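Local coordinates for protein sulfide-quinone reductase (PDB 3HYW) that oxidises hydrogen sulfide with the help of a quinone through its bound FAD, building up polysulfur, as a homotrimeric monotopic membrane flavoprotein, at residues P37-T42 / I58-A63; T31-R36 / E72-K77. All blocks are in the same frame, centred on the assembly; numbering follows the deposited sequence.

Contact 1: residues P37-T42 / I58-A63; sequences PYFGFT and ISVPLA. With FAD (flavin-adenine dinucleotide), chain G.
Leu62 lies against the start of the strand 38-40, its CD1 3.8 Å from Tyr38 C and its CD2 4.0 Å from CB of Phe39. With CG anti to the carbonyl carbon (chi1 -61°), the isobutyl group comes over the Tyr38-Phe39 peptide. Cut back to an alanine, this side chain would lose both methyls, which is likely to uncover that peptide and take one neighbour from Phe39 CB. Phe39 and Val60 face each other as an antiparallel hydrogen-bonded pair and share a face of the two-stranded ribbon; Phe39 carries its ring on to Val12 and Ile15 of helix 12-24 and to Leu390 and Val393 of helix 376-395. On the other face Tyr38 sets CD1 obliquely 3.9 Å from CB of Ser59. Tyr38 OH is hydrogen-bonded to Glu127, and Ser59 OG to the carbonyl of Phe55. Farther along, Phe41 N donates to Ile58 O at 2.9 Å, nearly straight at 169°. A pairing held by main-chain bonds thus sets the position of Thr42, just beyond the strand: its OG1 hydrogen-bonds O4' of the flavin-adenine dinucleotide at 2.6 Å, either being the possible donor, and its CG2 lies 3.3 Å from flavin C8, so one residue meets polar and aromatic parts of the cofactor.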
ATOM      1  N   PRO A  37      41.483  -9.313 -19.352  1.00 34.36           N
ATOM      2  CA  PRO A  37      42.476  -8.293 -19.702  1.00 33.95           C
ATOM      3  C   PRO A  37      42.001  -6.862 -19.437  1.00 33.68           C
ATOM      4  O   PRO A  37      42.743  -5.908 -19.678  1.00 33.04           O
ATOM      5  CB  PRO A  37      42.674  -8.507 -21.203  1.00 34.51           C
ATOM      6  CG  PRO A  37      41.357  -9.052 -21.675  1.00 34.36           C
ATOM      7  CD  PRO A  37      40.807  -9.867 -20.545  1.00 34.20           C
ATOM      8  N   TYR A  38      40.778  -6.718 -18.941  1.00 33.07           N
ATOM      9  CA  TYR A  38      40.166  -5.406 -18.794  1.00 32.88           C
ATOM     10  C   TYR A  38      39.474  -5.282 -17.446  1.00 32.55           C
ATOM     11  O   TYR A  38      39.042  -6.289 -16.876  1.00 31.95           O
ATOM     12  CB  TYR A  38      39.142  -5.167 -19.923  1.00 33.58           C
ATOM     13  CG  TYR A  38      37.975  -6.149 -19.917  1.00 33.98           C
ATOM     14  CD1 TYR A  38      36.806  -5.868 -19.205  1.00 34.76           C
ATOM     15  CD2 TYR A  38      38.043  -7.353 -20.626  1.00 34.72           C
ATOM     16  CE1 TYR A  38      35.738  -6.766 -19.182  1.00 34.60           C
ATOM     17  CE2 TYR A  38      36.974  -8.267 -20.609  1.00 34.97           C
ATOM     18  CZ  TYR A  38      35.828  -7.959 -19.889  1.00 35.14           C
ATOM     19  OH  TYR A  38      34.768  -8.840 -19.865  1.00 35.69           O
ATOM     20  N   PHE A  39      39.361  -4.052 -16.943  1.00 31.96           N
ATOM     21  CA  PHE A  39      38.383  -3.767 -15.901  1.00 31.86           C
ATOM     22  C   PHE A  39      37.035  -3.528 -16.578  1.00 31.66           C
ATOM     23  O   PHE A  39      36.933  -2.702 -17.483  1.00 31.15           O
ATOM     24  CB  PHE A  39      38.766  -2.533 -15.066  1.00 31.72           C
ATOM     25  CG  PHE A  39      37.616  -1.982 -14.242  1.00 31.76           C
ATOM     26  CD1 PHE A  39      37.348  -2.490 -12.978  1.00 32.37           C
ATOM     27  CD2 PHE A  39      36.790  -0.975 -14.749  1.00 30.20           C
ATOM     28  CE1 PHE A  39      36.284  -2.004 -12.221  1.00 30.85           C
ATOM     29  CE2 PHE A  39      35.711  -0.486 -14.001  1.00 28.64           C
ATOM     30  CZ  PHE A  39      35.465  -0.996 -12.738  1.00 31.76           C
ATOM     31  N   GLY A  40      36.003  -4.245 -16.139  1.00 32.12           N
ATOM     32  CA  GLY A  40      34.661  -4.043 -16.676  1.00 31.89           C
ATOM     33  C   GLY A  40      33.803  -3.282 -15.682  1.00 32.11           C
ATOM     34  O   GLY A  40      33.706  -3.675 -14.527  1.00 32.25           O
ATOM     35  N   PHE A  41      33.191  -2.185 -16.121  1.00 31.55           N
ATOM     36  CA  PHE A  41      32.292  -1.438 -15.247  1.00 31.34           C
ATOM     37  C   PHE A  41      30.943  -2.149 -15.162  1.00 31.20           C
ATOM     38  O   PHE A  41      30.022  -1.912 -15.965  1.00 30.79           O
ATOM     39  CB  PHE A  41      32.138   0.024 -15.678  1.00 31.34           C
ATOM     40  CG  PHE A  41      31.359   0.864 -14.689  1.00 31.06           C
ATOM     41  CD1 PHE A  41      31.899   1.181 -13.448  1.00 31.83           C
ATOM     42  CD2 PHE A  41      30.082   1.313 -14.992  1.00 32.08           C
ATOM     43  CE1 PHE A  41      31.188   1.948 -12.534  1.00 30.77           C
ATOM     44  CE2 PHE A  41      29.359   2.081 -14.083  1.00 31.04           C
ATOM     45  CZ  PHE A  41      29.919   2.400 -12.855  1.00 30.84           C
ATOM     46  N   THR A  42      30.861  -3.038 -14.178  1.00 31.61           N
ATOM     47  CA  THR A  42      29.712  -3.922 -13.978  1.00 31.98           C
ATOM     48  C   THR A  42      28.341  -3.210 -13.968  1.00 31.75           C
ATOM     49  O   THR A  42      27.389  -3.701 -14.588  1.00 32.18           O
ATOM     50  CB  THR A  42      29.891  -4.808 -12.704  1.00 31.91           C
ATOM     51  OG1 THR A  42      31.254  -5.259 -12.603  1.00 34.77           O
ATOM     52  CG2 THR A  42      29.018  -6.011 -12.790  1.00 32.46           C
ATOM     53  N   ILE A  58      32.862   1.152 -21.535  1.00 34.16           N
ATOM     54  CA  ILE A  58      32.658   0.782 -20.129  1.00 34.02           C
ATOM     55  C   ILE A  58      33.688  -0.239 -19.646  1.00 33.74           C
ATOM     56  O   ILE A  58      33.425  -1.013 -18.724  1.00 33.70           O
ATOM     57  CB  ILE A  58      31.219   0.236 -19.860  1.00 33.81           C
ATOM     58  CG1 ILE A  58      30.965  -1.047 -20.670  1.00 33.84           C
ATOM     59  CG2 ILE A  58      30.184   1.309 -20.194  1.00 33.48           C
ATOM     60  CD1 ILE A  58      29.940  -1.994 -20.076  1.00 33.63           C
ATOM     61  N   SER A  59      34.858  -0.233 -20.279  1.00 33.54           N
ATOM     62  CA  SER A  59      35.953  -1.126 -19.905  1.00 33.60           C
ATOM     63  C   SER A  59      37.299  -0.410 -20.028  1.00 33.24           C
ATOM     64  O   SER A  59      37.415   0.576 -20.752  1.00 33.25           O
ATOM     65  CB  SER A  59      35.944  -2.392 -20.767  1.00 33.56           C
ATOM     66  OG  SER A  59      35.941  -2.070 -22.149  1.00 33.41           O
ATOM     67  N   VAL A  60      38.300  -0.919 -19.311  1.00 33.15           N
ATOM     68  CA  VAL A  60      39.648  -0.351 -19.297  1.00 32.49           C
ATOM     69  C   VAL A  60      40.691  -1.474 -19.427  1.00 32.42           C
ATOM     70  O   VAL A  60      40.807  -2.310 -18.527  1.00 32.47           O
ATOM     71  CB  VAL A  60      39.909   0.448 -17.982  1.00 32.54           C
ATOM     72  CG1 VAL A  60      41.286   1.114 -18.008  1.00 31.68           C
ATOM     73  CG2 VAL A  60      38.831   1.507 -17.758  1.00 32.12           C
ATOM     74  N   PRO A  61      41.446  -1.507 -20.547  1.00 32.25           N
ATOM     75  CA  PRO A  61      42.559  -2.465 -20.643  1.00 31.97           C
ATOM     76  C   PRO A  61      43.623  -2.212 -19.559  1.00 31.96           C
ATOM     77  O   PRO A  61      44.100  -1.080 -19.399  1.00 32.05           O
ATOM     78  CB  PRO A  61      43.115  -2.214 -22.050  1.00 31.94           C
ATOM     79  CG  PRO A  61      41.976  -1.579 -22.799  1.00 31.95           C
ATOM     80  CD  PRO A  61      41.315  -0.710 -21.781  1.00 31.99           C
ATOM     81  N   LEU A  62      43.978  -3.267 -18.832  1.00 31.63           N
ATOM     82  CA  LEU A  62      44.814  -3.165 -17.628  1.00 31.89           C
ATOM     83  C   LEU A  62      46.323  -3.248 -17.848  1.00 32.24           C
ATOM     84  O   LEU A  62      47.089  -2.626 -17.108  1.00 32.25           O
ATOM     85  CB  LEU A  62      44.388  -4.222 -16.609  1.00 31.95           C
ATOM     86  CG  LEU A  62      42.941  -4.090 -16.116  1.00 31.91           C
ATOM     87  CD1 LEU A  62      42.535  -5.265 -15.239  1.00 32.34           C
ATOM     88  CD2 LEU A  62      42.754  -2.769 -15.380  1.00 33.05           C
ATOM     89  N   ALA A  63      46.748  -4.020 -18.848  1.00 32.35           N
ATOM     90  CA  ALA A  63      48.176  -4.229 -19.113  1.00 32.54           C
ATOM     91  C   ALA A  63      48.948  -2.938 -19.396  1.00 32.38           C
ATOM     92  O   ALA A  63      50.036  -2.755 -18.853  1.00 32.81           O
ATOM     93  CB  ALA A  63      48.388  -5.248 -20.231  1.00 32.57           C
TER
HETATM   94  PA  FAD G 441      34.151  -8.053 -10.226  1.00 23.13           P
HETATM   95  O1A FAD G 441      34.109  -6.553 -10.366  1.00 21.98           O
HETATM   96  O2A FAD G 441      33.226  -8.894 -11.050  1.00 24.09           O
HETATM   97  O5B FAD G 441      35.666  -8.478 -10.509  1.00 24.67           O
HETATM   98  C5B FAD G 441      36.172  -9.790 -10.328  1.00 24.01           C
HETATM   99  C4B FAD G 441      37.459  -9.878 -11.135  1.00 24.36           C
HETATM  100  O4B FAD G 441      38.162 -11.076 -10.809  1.00 25.28           O
HETATM  101  C3B FAD G 441      37.170  -9.953 -12.625  1.00 25.54           C
HETATM  102  O3B FAD G 441      38.126  -9.141 -13.318  1.00 25.86           O
HETATM  103  C2B FAD G 441      37.369 -11.419 -12.958  1.00 25.73           C
HETATM  104  O2B FAD G 441      37.752 -11.610 -14.317  1.00 26.92           O
HETATM  105  C1B FAD G 441      38.481 -11.798 -11.998  1.00 25.75           C
HETATM  106  N9A FAD G 441      38.582 -13.249 -11.684  1.00 26.20           N
HETATM  107  C8A FAD G 441      37.569 -14.118 -11.475  1.00 26.17           C
HETATM  108  N7A FAD G 441      38.093 -15.338 -11.194  1.00 26.59           N
HETATM  109  C5A FAD G 441      39.441 -15.223 -11.236  1.00 26.19           C
HETATM  110  C6A FAD G 441      40.495 -16.114 -11.043  1.00 26.33           C
HETATM  111  N6A FAD G 441      40.250 -17.411 -10.742  1.00 25.81           N
HETATM  112  N1A FAD G 441      41.776 -15.672 -11.156  1.00 26.27           N
HETATM  113  C2A FAD G 441      42.040 -14.388 -11.453  1.00 26.78           C
HETATM  114  N3A FAD G 441      41.043 -13.510 -11.647  1.00 26.57           N
HETATM  115  C4A FAD G 441      39.741 -13.902 -11.539  1.00 26.06           C
HETATM  116  N1  FAD G 441      26.656  -2.473  -7.599  1.00 22.93           N
HETATM  117  C2  FAD G 441      26.304  -1.176  -7.394  1.00 23.66           C
HETATM  118  O2  FAD G 441      26.677  -0.587  -6.360  1.00 24.10           O
HETATM  119  N3  FAD G 441      25.560  -0.493  -8.297  1.00 23.08           N
HETATM  120  C4  FAD G 441      25.150  -1.100  -9.430  1.00 23.39           C
HETATM  121  O4  FAD G 441      24.389  -0.434 -10.347  1.00 23.55           O
HETATM  122  C4X FAD G 441      25.495  -2.427  -9.661  1.00 23.22           C
HETATM  123  N5  FAD G 441      25.075  -3.031 -10.795  1.00 23.21           N
HETATM  124  C5X FAD G 441      25.404  -4.318 -11.044  1.00 23.05           C
HETATM  125  C6  FAD G 441      24.970  -4.917 -12.232  1.00 23.03           C
HETATM  126  C7  FAD G 441      25.286  -6.243 -12.510  1.00 23.35           C
HETATM  127  C7M FAD G 441      24.788  -6.853 -13.807  1.00 23.27           C
HETATM  128  C8  FAD G 441      26.044  -6.969 -11.588  1.00 23.43           C
HETATM  129  C8M FAD G 441      26.421  -8.420 -11.825  1.00 23.84           C
HETATM  130  C9  FAD G 441      26.469  -6.365 -10.402  1.00 23.15           C
HETATM  131  C9A FAD G 441      26.166  -5.025 -10.115  1.00 23.25           C
HETATM  132  N10 FAD G 441      26.596  -4.418  -8.969  1.00 23.61           N
HETATM  133  C10 FAD G 441      26.260  -3.124  -8.727  1.00 23.12           C
HETATM  134  C1' FAD G 441      27.344  -5.195  -7.954  1.00 23.08           C
HETATM  135  C2' FAD G 441      28.841  -5.021  -7.793  1.00 22.43           C
HETATM  136  O2' FAD G 441      29.172  -3.630  -7.690  1.00 23.62           O
HETATM  137  C3' FAD G 441      29.555  -5.728  -8.945  1.00 22.62           C
HETATM  138  O3' FAD G 441      29.185  -7.128  -8.946  1.00 20.36           O
HETATM  139  C4' FAD G 441      31.067  -5.592  -8.827  1.00 22.58           C
HETATM  140  O4' FAD G 441      31.640  -5.894 -10.106  1.00 23.25           O
HETATM  141  C5' FAD G 441      31.626  -6.530  -7.763  1.00 21.62           C
HETATM  142  O5' FAD G 441      33.025  -6.312  -7.611  1.00 22.49           O
HETATM  143  P   FAD G 441      34.065  -7.524  -7.385  1.00 21.98           P
HETATM  144  O1P FAD G 441      35.447  -6.927  -7.337  1.00 21.34           O
HETATM  145  O2P FAD G 441      33.602  -8.408  -6.247  1.00 20.22           O
HETATM  146  O3P FAD G 441      33.908  -8.451  -8.694  1.00 21.19           O
HETATM  147  O   HOH W   1      45.123  -5.870 -20.531  1.00 31.67           O

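Contact 2: residues T31-R36 / E72-K77; sequences TLISDR and EFINEK. With FAD (flavin-adenine dinucleotide), chain G; SO4 (sulfate ion), chain N.
Leu32 and Phe73 meet in the close-packed part of the contact, where CD2 of the leucine lies at the edge of the ring, 3.7 Å from CE2. The same edge faces the backbone farther on, with CZ of Phe73 3.7 Å from Arg36 O. On the opposite face of the sheet Ile33 and Ile74 run alongside each other, CG1 of Ile33 against CB of Ile74, and CD1 of Ile74 reaches CG2 of Thr31; both isoleucines also touch Ile96. Three backbone hydrogen bonds join the two segments, Leu32 N to Glu72 O being the shortest at 2.7 Å. This is the parallel pairing of a Rossmann-type sheet, with 71-74 at its margin beside 29-33, and the loop after 29-33 carries the acid that receives the adenosine ribose. Asp35 OD1 accepts from the ribose hydroxyl O2B, though the modelled bond is shorter than expected and its length is doubtful. Arg36 NH1 donates to that same oxygen, which lies at the edge of the guanidinium, in its plane, 3.1 Å away; NH2 of Arg36 forms a salt bridge with Glu127. Glu72 is exposed yet closely engaged: extended, with CG anti to its backbone N (chi1 179°), it runs alongside Thr31 and takes the threonine hydroxyl on the anti lone pair of OE1, while His4 also bonds that hydroxyl. The loose side is at Lys77, whose end leads away from 31-36: its CG passes 3.5 Å from N6A of the adenine, the chain bends at its third torsion, and NZ donates a hydrogen bond to O1 of a sulfate, 2.8 Å away, that probably came from the crystallisation liquor.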
ATOM      1  N   THR A  31      51.185  -6.846  -6.970  1.00 34.06           N
ATOM      2  CA  THR A  31      50.920  -7.620  -8.163  1.00 34.18           C
ATOM      3  C   THR A  31      49.429  -7.916  -8.221  1.00 34.19           C
ATOM      4  O   THR A  31      48.844  -8.421  -7.254  1.00 34.49           O
ATOM      5  CB  THR A  31      51.728  -8.936  -8.168  1.00 34.39           C
ATOM      6  OG1 THR A  31      53.126  -8.636  -8.052  1.00 34.98           O
ATOM      7  CG2 THR A  31      51.486  -9.725  -9.449  1.00 34.58           C
ATOM      8  N   LEU A  32      48.818  -7.587  -9.354  1.00 33.93           N
ATOM      9  CA  LEU A  32      47.423  -7.909  -9.590  1.00 34.09           C
ATOM     10  C   LEU A  32      47.329  -9.008 -10.641  1.00 34.09           C
ATOM     11  O   LEU A  32      47.891  -8.888 -11.737  1.00 33.88           O
ATOM     12  CB  LEU A  32      46.638  -6.664 -10.018  1.00 33.75           C
ATOM     13  CG  LEU A  32      45.104  -6.767 -10.033  1.00 34.03           C
ATOM     14  CD1 LEU A  32      44.465  -5.495  -9.475  1.00 33.79           C
ATOM     15  CD2 LEU A  32      44.586  -7.041 -11.431  1.00 33.53           C
ATOM     16  N   ILE A  33      46.620 -10.077 -10.285  1.00 34.24           N
ATOM     17  CA  ILE A  33      46.390 -11.208 -11.175  1.00 34.27           C
ATOM     18  C   ILE A  33      44.911 -11.240 -11.553  1.00 34.71           C
ATOM     19  O   ILE A  33      44.049 -11.307 -10.679  1.00 34.55           O
ATOM     20  CB  ILE A  33      46.760 -12.561 -10.488  1.00 34.14           C
ATOM     21  CG1 ILE A  33      48.199 -12.535  -9.945  1.00 34.55           C
ATOM     22  CG2 ILE A  33      46.553 -13.724 -11.450  1.00 34.00           C
ATOM     23  CD1 ILE A  33      48.559 -13.739  -9.075  1.00 33.99           C
ATOM     24  N   SER A  34      44.625 -11.204 -12.854  1.00 34.97           N
ATOM     25  CA  SER A  34      43.250 -11.309 -13.337  1.00 35.48           C
ATOM     26  C   SER A  34      43.155 -12.075 -14.652  1.00 35.62           C
ATOM     27  O   SER A  34      44.015 -11.935 -15.519  1.00 35.92           O
ATOM     28  CB  SER A  34      42.628  -9.924 -13.504  1.00 35.62           C
ATOM     29  OG  SER A  34      41.229 -10.018 -13.674  1.00 35.73           O
ATOM     30  N   ASP A  35      42.099 -12.874 -14.787  1.00 35.58           N
ATOM     31  CA  ASP A  35      41.864 -13.667 -15.997  1.00 36.04           C
ATOM     32  C   ASP A  35      41.282 -12.839 -17.153  1.00 35.95           C
ATOM     33  O   ASP A  35      41.363 -13.242 -18.313  1.00 36.37           O
ATOM     34  CB  ASP A  35      40.987 -14.898 -15.697  1.00 36.20           C
ATOM     35  CG  ASP A  35      39.604 -14.535 -15.168  1.00 36.73           C
ATOM     36  OD1 ASP A  35      39.369 -13.366 -14.810  1.00 36.83           O
ATOM     37  OD2 ASP A  35      38.743 -15.434 -15.102  1.00 38.45           O
ATOM     38  N   ARG A  36      40.692 -11.693 -16.827  1.00 35.40           N
ATOM     39  CA  ARG A  36      40.214 -10.765 -17.840  1.00 35.10           C
ATOM     40  C   ARG A  36      41.258  -9.681 -18.080  1.00 34.58           C
ATOM     41  O   ARG A  36      41.852  -9.184 -17.129  1.00 35.09           O
ATOM     42  CB  ARG A  36      38.882 -10.140 -17.417  1.00 34.87           C
ATOM     43  CG  ARG A  36      37.694 -11.019 -17.711  1.00 36.07           C
ATOM     44  CD  ARG A  36      36.401 -10.414 -17.196  1.00 37.49           C
ATOM     45  NE  ARG A  36      35.246 -11.201 -17.622  1.00 39.75           N
ATOM     46  CZ  ARG A  36      34.746 -12.240 -16.957  1.00 40.62           C
ATOM     47  NH1 ARG A  36      35.295 -12.633 -15.813  1.00 40.33           N
ATOM     48  NH2 ARG A  36      33.692 -12.888 -17.440  1.00 40.64           N
ATOM     49  N   GLU A  72      52.246  -4.514 -10.953  1.00 35.26           N
ATOM     50  CA  GLU A  72      52.519  -5.583 -11.909  1.00 35.64           C
ATOM     51  C   GLU A  72      51.210  -6.295 -12.248  1.00 35.15           C
ATOM     52  O   GLU A  72      50.479  -6.701 -11.355  1.00 35.47           O
ATOM     53  CB  GLU A  72      53.550  -6.566 -11.341  1.00 35.64           C
ATOM     54  CG  GLU A  72      53.873  -7.741 -12.259  1.00 36.56           C
ATOM     55  CD  GLU A  72      54.661  -8.839 -11.564  1.00 37.11           C
ATOM     56  OE1 GLU A  72      54.558  -8.966 -10.319  1.00 39.77           O
ATOM     57  OE2 GLU A  72      55.374  -9.587 -12.266  1.00 39.15           O
ATOM     58  N   PHE A  73      50.918  -6.418 -13.541  1.00 34.75           N
ATOM     59  CA  PHE A  73      49.723  -7.106 -14.007  1.00 34.37           C
ATOM     60  C   PHE A  73      50.079  -8.455 -14.623  1.00 34.41           C
ATOM     61  O   PHE A  73      50.909  -8.535 -15.527  1.00 34.12           O
ATOM     62  CB  PHE A  73      48.962  -6.244 -15.017  1.00 34.11           C
ATOM     63  CG  PHE A  73      47.656  -6.846 -15.482  1.00 33.89           C
ATOM     64  CD1 PHE A  73      47.425  -7.071 -16.842  1.00 33.51           C
ATOM     65  CD2 PHE A  73      46.655  -7.176 -14.568  1.00 33.49           C
ATOM     66  CE1 PHE A  73      46.214  -7.614 -17.281  1.00 33.51           C
ATOM     67  CE2 PHE A  73      45.446  -7.725 -14.995  1.00 33.37           C
ATOM     68  CZ  PHE A  73      45.224  -7.944 -16.353  1.00 33.47           C
ATOM     69  N   ILE A  74      49.457  -9.510 -14.104  1.00 34.31           N
ATOM     70  CA  ILE A  74      49.558 -10.840 -14.681  1.00 34.45           C
ATOM     71  C   ILE A  74      48.184 -11.209 -15.231  1.00 34.33           C
ATOM     72  O   ILE A  74      47.241 -11.424 -14.470  1.00 33.96           O
ATOM     73  CB  ILE A  74      50.053 -11.890 -13.646  1.00 34.56           C
ATOM     74  CG1 ILE A  74      51.456 -11.519 -13.147  1.00 34.59           C
ATOM     75  CG2 ILE A  74      50.059 -13.307 -14.262  1.00 34.33           C
ATOM     76  CD1 ILE A  74      51.914 -12.295 -11.932  1.00 34.83           C
ATOM     77  N   ASN A  75      48.077 -11.254 -16.556  1.00 34.14           N
ATOM     78  CA  ASN A  75      46.821 -11.601 -17.209  1.00 34.59           C
ATOM     79  C   ASN A  75      46.672 -13.118 -17.309  1.00 34.54           C
ATOM     80  O   ASN A  75      46.806 -13.707 -18.383  1.00 34.48           O
ATOM     81  CB  ASN A  75      46.702 -10.941 -18.586  1.00 34.53           C
ATOM     82  CG  ASN A  75      45.320 -11.108 -19.194  1.00 35.43           C
ATOM     83  OD1 ASN A  75      44.340 -11.394 -18.491  1.00 36.46           O
ATOM     84  ND2 ASN A  75      45.232 -10.932 -20.508  1.00 35.59           N
ATOM     85  N   GLU A  76      46.414 -13.730 -16.158  1.00 34.66           N
ATOM     86  CA  GLU A  76      46.198 -15.164 -16.039  1.00 34.92           C
ATOM     87  C   GLU A  76      45.156 -15.413 -14.976  1.00 34.96           C
ATOM     88  O   GLU A  76      44.977 -14.608 -14.062  1.00 35.13           O
ATOM     89  CB  GLU A  76      47.473 -15.859 -15.577  1.00 34.97           C
ATOM     90  CG  GLU A  76      48.502 -16.091 -16.626  1.00 35.84           C
ATOM     91  CD  GLU A  76      49.499 -17.134 -16.185  1.00 37.74           C
ATOM     92  OE1 GLU A  76      49.123 -18.326 -16.146  1.00 39.11           O
ATOM     93  OE2 GLU A  76      50.650 -16.767 -15.871  1.00 38.43           O
ATOM     94  N   LYS A  77      44.479 -16.545 -15.094  1.00 35.26           N
ATOM     95  CA  LYS A  77      43.624 -17.038 -14.033  1.00 35.50           C
ATOM     96  C   LYS A  77      44.499 -17.552 -12.891  1.00 35.12           C
ATOM     97  O   LYS A  77      45.429 -18.338 -13.114  1.00 35.19           O
ATOM     98  CB  LYS A  77      42.739 -18.154 -14.586  1.00 35.95           C
ATOM     99  CG  LYS A  77      41.714 -18.717 -13.628  1.00 37.74           C
ATOM    100  CD  LYS A  77      40.994 -19.889 -14.283  1.00 40.29           C
ATOM    101  CE  LYS A  77      41.001 -21.108 -13.385  1.00 42.22           C
ATOM    102  NZ  LYS A  77      40.069 -22.174 -13.875  1.00 43.53           N
TER
HETATM  103  PA  FAD G 441      34.151  -8.053 -10.226  1.00 23.13           P
HETATM  104  O1A FAD G 441      34.109  -6.553 -10.366  1.00 21.98           O
HETATM  105  O2A FAD G 441      33.226  -8.894 -11.050  1.00 24.09           O
HETATM  106  O5B FAD G 441      35.666  -8.478 -10.509  1.00 24.67           O
HETATM  107  C5B FAD G 441      36.172  -9.790 -10.328  1.00 24.01           C
HETATM  108  C4B FAD G 441      37.459  -9.878 -11.135  1.00 24.36           C
HETATM  109  O4B FAD G 441      38.162 -11.076 -10.809  1.00 25.28           O
HETATM  110  C3B FAD G 441      37.170  -9.953 -12.625  1.00 25.54           C
HETATM  111  O3B FAD G 441      38.126  -9.141 -13.318  1.00 25.86           O
HETATM  112  C2B FAD G 441      37.369 -11.419 -12.958  1.00 25.73           C
HETATM  113  O2B FAD G 441      37.752 -11.610 -14.317  1.00 26.92           O
HETATM  114  C1B FAD G 441      38.481 -11.798 -11.998  1.00 25.75           C
HETATM  115  N9A FAD G 441      38.582 -13.249 -11.684  1.00 26.20           N
HETATM  116  C8A FAD G 441      37.569 -14.118 -11.475  1.00 26.17           C
HETATM  117  N7A FAD G 441      38.093 -15.338 -11.194  1.00 26.59           N
HETATM  118  C5A FAD G 441      39.441 -15.223 -11.236  1.00 26.19           C
HETATM  119  C6A FAD G 441      40.495 -16.114 -11.043  1.00 26.33           C
HETATM  120  N6A FAD G 441      40.250 -17.411 -10.742  1.00 25.81           N
HETATM  121  N1A FAD G 441      41.776 -15.672 -11.156  1.00 26.27           N
HETATM  122  C2A FAD G 441      42.040 -14.388 -11.453  1.00 26.78           C
HETATM  123  N3A FAD G 441      41.043 -13.510 -11.647  1.00 26.57           N
HETATM  124  C4A FAD G 441      39.741 -13.902 -11.539  1.00 26.06           C
HETATM  125  N1  FAD G 441      26.656  -2.473  -7.599  1.00 22.93           N
HETATM  126  C2  FAD G 441      26.304  -1.176  -7.394  1.00 23.66           C
HETATM  127  O2  FAD G 441      26.677  -0.587  -6.360  1.00 24.10           O
HETATM  128  N3  FAD G 441      25.560  -0.493  -8.297  1.00 23.08           N
HETATM  129  C4  FAD G 441      25.150  -1.100  -9.430  1.00 23.39           C
HETATM  130  O4  FAD G 441      24.389  -0.434 -10.347  1.00 23.55           O
HETATM  131  C4X FAD G 441      25.495  -2.427  -9.661  1.00 23.22           C
HETATM  132  N5  FAD G 441      25.075  -3.031 -10.795  1.00 23.21           N
HETATM  133  C5X FAD G 441      25.404  -4.318 -11.044  1.00 23.05           C
HETATM  134  C6  FAD G 441      24.970  -4.917 -12.232  1.00 23.03           C
HETATM  135  C7  FAD G 441      25.286  -6.243 -12.510  1.00 23.35           C
HETATM  136  C7M FAD G 441      24.788  -6.853 -13.807  1.00 23.27           C
HETATM  137  C8  FAD G 441      26.044  -6.969 -11.588  1.00 23.43           C
HETATM  138  C8M FAD G 441      26.421  -8.420 -11.825  1.00 23.84           C
HETATM  139  C9  FAD G 441      26.469  -6.365 -10.402  1.00 23.15           C
HETATM  140  C9A FAD G 441      26.166  -5.025 -10.115  1.00 23.25           C
HETATM  141  N10 FAD G 441      26.596  -4.418  -8.969  1.00 23.61           N
HETATM  142  C10 FAD G 441      26.260  -3.124  -8.727  1.00 23.12           C
HETATM  143  C1' FAD G 441      27.344  -5.195  -7.954  1.00 23.08           C
HETATM  144  C2' FAD G 441      28.841  -5.021  -7.793  1.00 22.43           C
HETATM  145  O2' FAD G 441      29.172  -3.630  -7.690  1.00 23.62           O
HETATM  146  C3' FAD G 441      29.555  -5.728  -8.945  1.00 22.62           C
HETATM  147  O3' FAD G 441      29.185  -7.128  -8.946  1.00 20.36           O
HETATM  148  C4' FAD G 441      31.067  -5.592  -8.827  1.00 22.58           C
HETATM  149  O4' FAD G 441      31.640  -5.894 -10.106  1.00 23.25           O
HETATM  150  C5' FAD G 441      31.626  -6.530  -7.763  1.00 21.62           C
HETATM  151  O5' FAD G 441      33.025  -6.312  -7.611  1.00 22.49           O
HETATM  152  P   FAD G 441      34.065  -7.524  -7.385  1.00 21.98           P
HETATM  153  O1P FAD G 441      35.447  -6.927  -7.337  1.00 21.34           O
HETATM  154  O2P FAD G 441      33.602  -8.408  -6.247  1.00 20.22           O
HETATM  155  O3P FAD G 441      33.908  -8.451  -8.694  1.00 21.19           O
HETATM  156  S   SO4 N 433      38.046 -20.402 -10.792  0.50 32.02           S
HETATM  157  O1  SO4 N 433      38.325 -21.136 -12.015  0.50 32.04           O
HETATM  158  O2  SO4 N 433      36.800 -20.929 -10.242  0.50 31.58           O
HETATM  159  O3  SO4 N 433      39.139 -20.564  -9.838  0.50 29.31           O
HETATM  160  O4  SO4 N 433      37.889 -18.988 -11.127  0.50 31.34           O

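From the N terminus the chain passes through strand 4-8 and helix 12-24 into strand 29-33, on which the first segment of contact 2 (31-36) lies, and runs straight on from Arg36 into 37-42, the first half of contact 1. A connection containing helix 45-50 returns as 58-63 and closes the inner loop; only then does the chain reach 72-77 and close the outer one. Contact 1 therefore sits wholly within the span of contact 2, and the two do not cross. They touch where Leu62 CD1 packs 3.8 Å from Phe73 CE2. Together they fasten the antiparallel ribbon to the margin of the parallel sheet, with FAD held at both.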